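Local coordinates for SusD superfamily protein (Bacteroides fragilis NCTC 9343, PDB 3NQP), which probably binds glycans at the outer membrane and helps in their uptake, at residues K334-Y342 against L353-N361. Residues are numbered along the deposited sequence; the frame is centred on the assembly and turned at random.
Sequences KEATFIASY and LYGTHVRKN. With EDO (1,2-ethanediol), chain E.
The guanidinium of Arg-359 lies flat over Ile-339, with CB of Ile-339 3.6 Å from CZ of Arg-359. The two residues belong to a beta hairpin, in which strand 338-344 follows directly on helix 333-337 and pairs antiparallel with strand 351-358. Arg-359 comes just after the second strand and reaches back across the helix-strand junction. Its NE sits 2.8 Å from Glu-335 O and also reaches Phe-338 O, which NH2 shares; these bonds are bent and weak. NH2 adds a salt bridge to Glu-335 OE1 at 2.9 Å, with carboxylate and guanidinium planes nearly perpendicular (84°). The other carboxylate oxygen, OE2, hydrogen-bonds to Tyr-324 OH.

Phe-338, Ala-340 and Thr-356 on one face pack against helix 321-325, and Val-358 shares that face. There Phe-338 CE1 meets Val-358 CG2 at 3.7 Å. At the end of helix 333-337, Lys-360 runs alongside Thr-337, and one water joins Lys-360 NZ to Thr-337 OG1. NZ also hydrogen-bonds to Ile-447 O and forms a salt bridge with Glu-449, and OG1 hydrogen-bonds to Arg-333 O.

A classic beta bulge sets Tyr-354 and Gly-355 opposite Ser-341, whose carbonyl oxygen accepts from both backbone N atoms. Leu-353 then turns CD1 over one face of the Tyr-342 ring and tightly against Ala-340 CB, at 3.4 Å. On the other face of the hairpin, chi1 of 60° leaves Ser-341 OG flanked by its own N and C and aims it at the imidazole of His-357. ND1 of that ring is hydrogen-bonded to Thr-284 O. NE2 of His-357 meets Ser-341 OG in the ring plane, at 2.8 Å.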
# COMPACT_ATOMS: atom_id res chain seq x y z
N LYS A 334 -0.07 15.40 -10.46
CA LYS A 334 -1.37 16.04 -10.15
C LYS A 334 -2.47 15.54 -11.09
O LYS A 334 -3.47 14.91 -10.66
CB LYS A 334 -1.24 17.57 -10.15
CG LYS A 334 -2.49 18.31 -9.68
CD LYS A 334 -2.21 19.83 -9.56
CE LYS A 334 -3.37 20.61 -8.96
NZ LYS A 334 -2.92 21.90 -8.36
N GLU A 335 -2.29 15.81 -12.38
CA GLU A 335 -3.29 15.42 -13.38
C GLU A 335 -3.16 13.95 -13.78
O GLU A 335 -4.11 13.36 -14.24
CB GLU A 335 -3.25 16.37 -14.61
CG GLU A 335 -3.52 17.75 -14.24
CD GLU A 335 -4.92 17.93 -13.65
OE1 GLU A 335 -5.94 17.42 -14.25
OE2 GLU A 335 -4.98 18.62 -12.61
N ALA A 336 -2.01 13.32 -13.53
CA ALA A 336 -1.92 11.86 -13.73
C ALA A 336 -2.79 11.14 -12.69
O ALA A 336 -3.38 10.09 -12.98
CB ALA A 336 -0.49 11.39 -13.64
N THR A 337 -2.88 11.68 -11.48
CA THR A 337 -3.56 11.00 -10.43
C THR A 337 -5.05 11.36 -10.44
O THR A 337 -5.89 10.49 -10.20
CB THR A 337 -2.92 11.32 -9.01
OG1 THR A 337 -1.50 10.99 -9.02
CG2 THR A 337 -3.68 10.56 -7.90
N PHE A 338 -5.35 12.64 -10.69
CA PHE A 338 -6.65 13.18 -10.51
C PHE A 338 -7.18 13.93 -11.74
O PHE A 338 -6.41 14.49 -12.53
CB PHE A 338 -6.62 14.22 -9.41
CG PHE A 338 -6.44 13.68 -8.03
CD1 PHE A 338 -7.45 13.00 -7.38
CD2 PHE A 338 -5.29 13.99 -7.33
CE1 PHE A 338 -7.28 12.59 -6.06
CE2 PHE A 338 -5.12 13.52 -6.00
CZ PHE A 338 -6.13 12.87 -5.39
N ILE A 339 -8.50 13.94 -11.88
CA ILE A 339 -9.20 14.96 -12.66
C ILE A 339 -10.09 15.72 -11.68
O ILE A 339 -10.66 15.13 -10.76
CB ILE A 339 -10.06 14.39 -13.85
CG1 ILE A 339 -10.56 15.55 -14.76
CG2 ILE A 339 -11.21 13.47 -13.34
CD1 ILE A 339 -11.27 15.08 -16.12
N ALA A 340 -10.20 17.03 -11.87
CA ALA A 340 -11.01 17.86 -10.96
C ALA A 340 -12.36 18.19 -11.61
O ALA A 340 -12.46 18.37 -12.84
CB ALA A 340 -10.24 19.14 -10.62
N SER A 341 -13.39 18.30 -10.79
CA SER A 341 -14.69 18.80 -11.24
C SER A 341 -14.96 20.09 -10.49
O SER A 341 -14.62 20.23 -9.31
CB SER A 341 -15.81 17.76 -11.04
OG SER A 341 -15.99 17.37 -9.68
N TYR A 342 -15.60 21.02 -11.19
CA TYR A 342 -15.79 22.39 -10.70
C TYR A 342 -17.27 22.82 -10.77
O TYR A 342 -17.98 22.45 -11.69
CB TYR A 342 -15.01 23.38 -11.57
CG TYR A 342 -13.52 23.22 -11.51
CD1 TYR A 342 -12.88 22.23 -12.24
CD2 TYR A 342 -12.75 24.02 -10.67
CE1 TYR A 342 -11.51 22.07 -12.16
CE2 TYR A 342 -11.41 23.86 -10.59
CZ TYR A 342 -10.79 22.89 -11.33
OH TYR A 342 -9.41 22.73 -11.23
N LEU A 353 -13.27 24.74 -7.29
CA LEU A 353 -13.01 23.31 -7.17
C LEU A 353 -14.10 22.65 -6.31
O LEU A 353 -14.34 23.08 -5.17
CB LEU A 353 -11.63 23.04 -6.55
CG LEU A 353 -11.23 21.55 -6.38
CD1 LEU A 353 -11.13 20.88 -7.81
CD2 LEU A 353 -9.92 21.38 -5.55
N TYR A 354 -14.71 21.59 -6.84
CA TYR A 354 -15.78 20.89 -6.13
C TYR A 354 -15.39 19.47 -5.69
O TYR A 354 -15.34 19.16 -4.50
CB TYR A 354 -17.03 20.88 -7.02
CG TYR A 354 -18.32 20.45 -6.35
CD1 TYR A 354 -18.63 19.11 -6.20
CD2 TYR A 354 -19.21 21.38 -5.84
CE1 TYR A 354 -19.82 18.72 -5.58
CE2 TYR A 354 -20.37 20.99 -5.25
CZ TYR A 354 -20.70 19.67 -5.12
OH TYR A 354 -21.90 19.30 -4.50
N GLY A 355 -15.10 18.60 -6.65
CA GLY A 355 -14.67 17.24 -6.35
C GLY A 355 -13.41 16.87 -7.11
O GLY A 355 -12.93 17.60 -7.96
N THR A 356 -12.86 15.73 -6.74
CA THR A 356 -11.72 15.18 -7.41
C THR A 356 -12.01 13.70 -7.58
O THR A 356 -12.72 13.12 -6.78
CB THR A 356 -10.42 15.42 -6.59
OG1 THR A 356 -10.53 14.75 -5.34
CG2 THR A 356 -10.15 16.93 -6.39
N HIS A 357 -11.38 13.10 -8.61
CA HIS A 357 -11.73 11.79 -9.11
C HIS A 357 -10.45 11.11 -9.64
O HIS A 357 -9.65 11.72 -10.34
CB HIS A 357 -12.78 11.97 -10.24
CG HIS A 357 -13.87 12.94 -9.90
ND1 HIS A 357 -15.05 12.55 -9.30
CD2 HIS A 357 -13.96 14.29 -10.07
CE1 HIS A 357 -15.81 13.62 -9.10
NE2 HIS A 357 -15.19 14.68 -9.58
N VAL A 358 -10.20 9.87 -9.21
CA VAL A 358 -8.88 9.29 -9.38
C VAL A 358 -8.80 8.52 -10.68
O VAL A 358 -9.53 7.52 -10.88
CB VAL A 358 -8.49 8.37 -8.16
CG1 VAL A 358 -7.11 7.74 -8.40
CG2 VAL A 358 -8.49 9.22 -6.85
N ARG A 359 -7.91 8.99 -11.57
CA ARG A 359 -7.66 8.34 -12.84
C ARG A 359 -6.24 7.74 -12.94
O ARG A 359 -5.77 7.43 -14.04
CB ARG A 359 -7.88 9.35 -13.97
CG ARG A 359 -7.01 10.57 -13.88
CD ARG A 359 -7.03 11.34 -15.21
NE ARG A 359 -6.71 12.74 -14.98
CZ ARG A 359 -7.08 13.72 -15.80
NH1 ARG A 359 -7.75 13.40 -16.90
NH2 ARG A 359 -6.78 15.00 -15.53
N LYS A 360 -5.59 7.56 -11.79
CA LYS A 360 -4.21 7.09 -11.70
C LYS A 360 -3.99 5.74 -12.34
O LYS A 360 -2.95 5.53 -12.97
CB LYS A 360 -3.79 6.99 -10.23
CG LYS A 360 -2.27 6.76 -10.02
CD LYS A 360 -1.88 6.94 -8.55
CE LYS A 360 -0.42 6.55 -8.30
NZ LYS A 360 0.03 6.96 -6.96
N ASN A 361 -4.94 4.83 -12.16
CA ASN A 361 -4.73 3.40 -12.44
C ASN A 361 -6.07 2.71 -12.77
O ASN A 361 -6.47 1.75 -12.15
CB ASN A 361 -4.00 2.76 -11.24
CG ASN A 361 -3.56 1.33 -11.48
OD1 ASN A 361 -3.18 0.96 -12.60
ND2 ASN A 361 -3.56 0.53 -10.41
C1 EDO E . -17.88 22.69 -2.20
O1 EDO E . -16.81 23.23 -2.96
C2 EDO E . -18.16 21.22 -2.52
O2 EDO E . -17.15 20.33 -2.03
O HOH W 1 -0.05 9.77 -6.92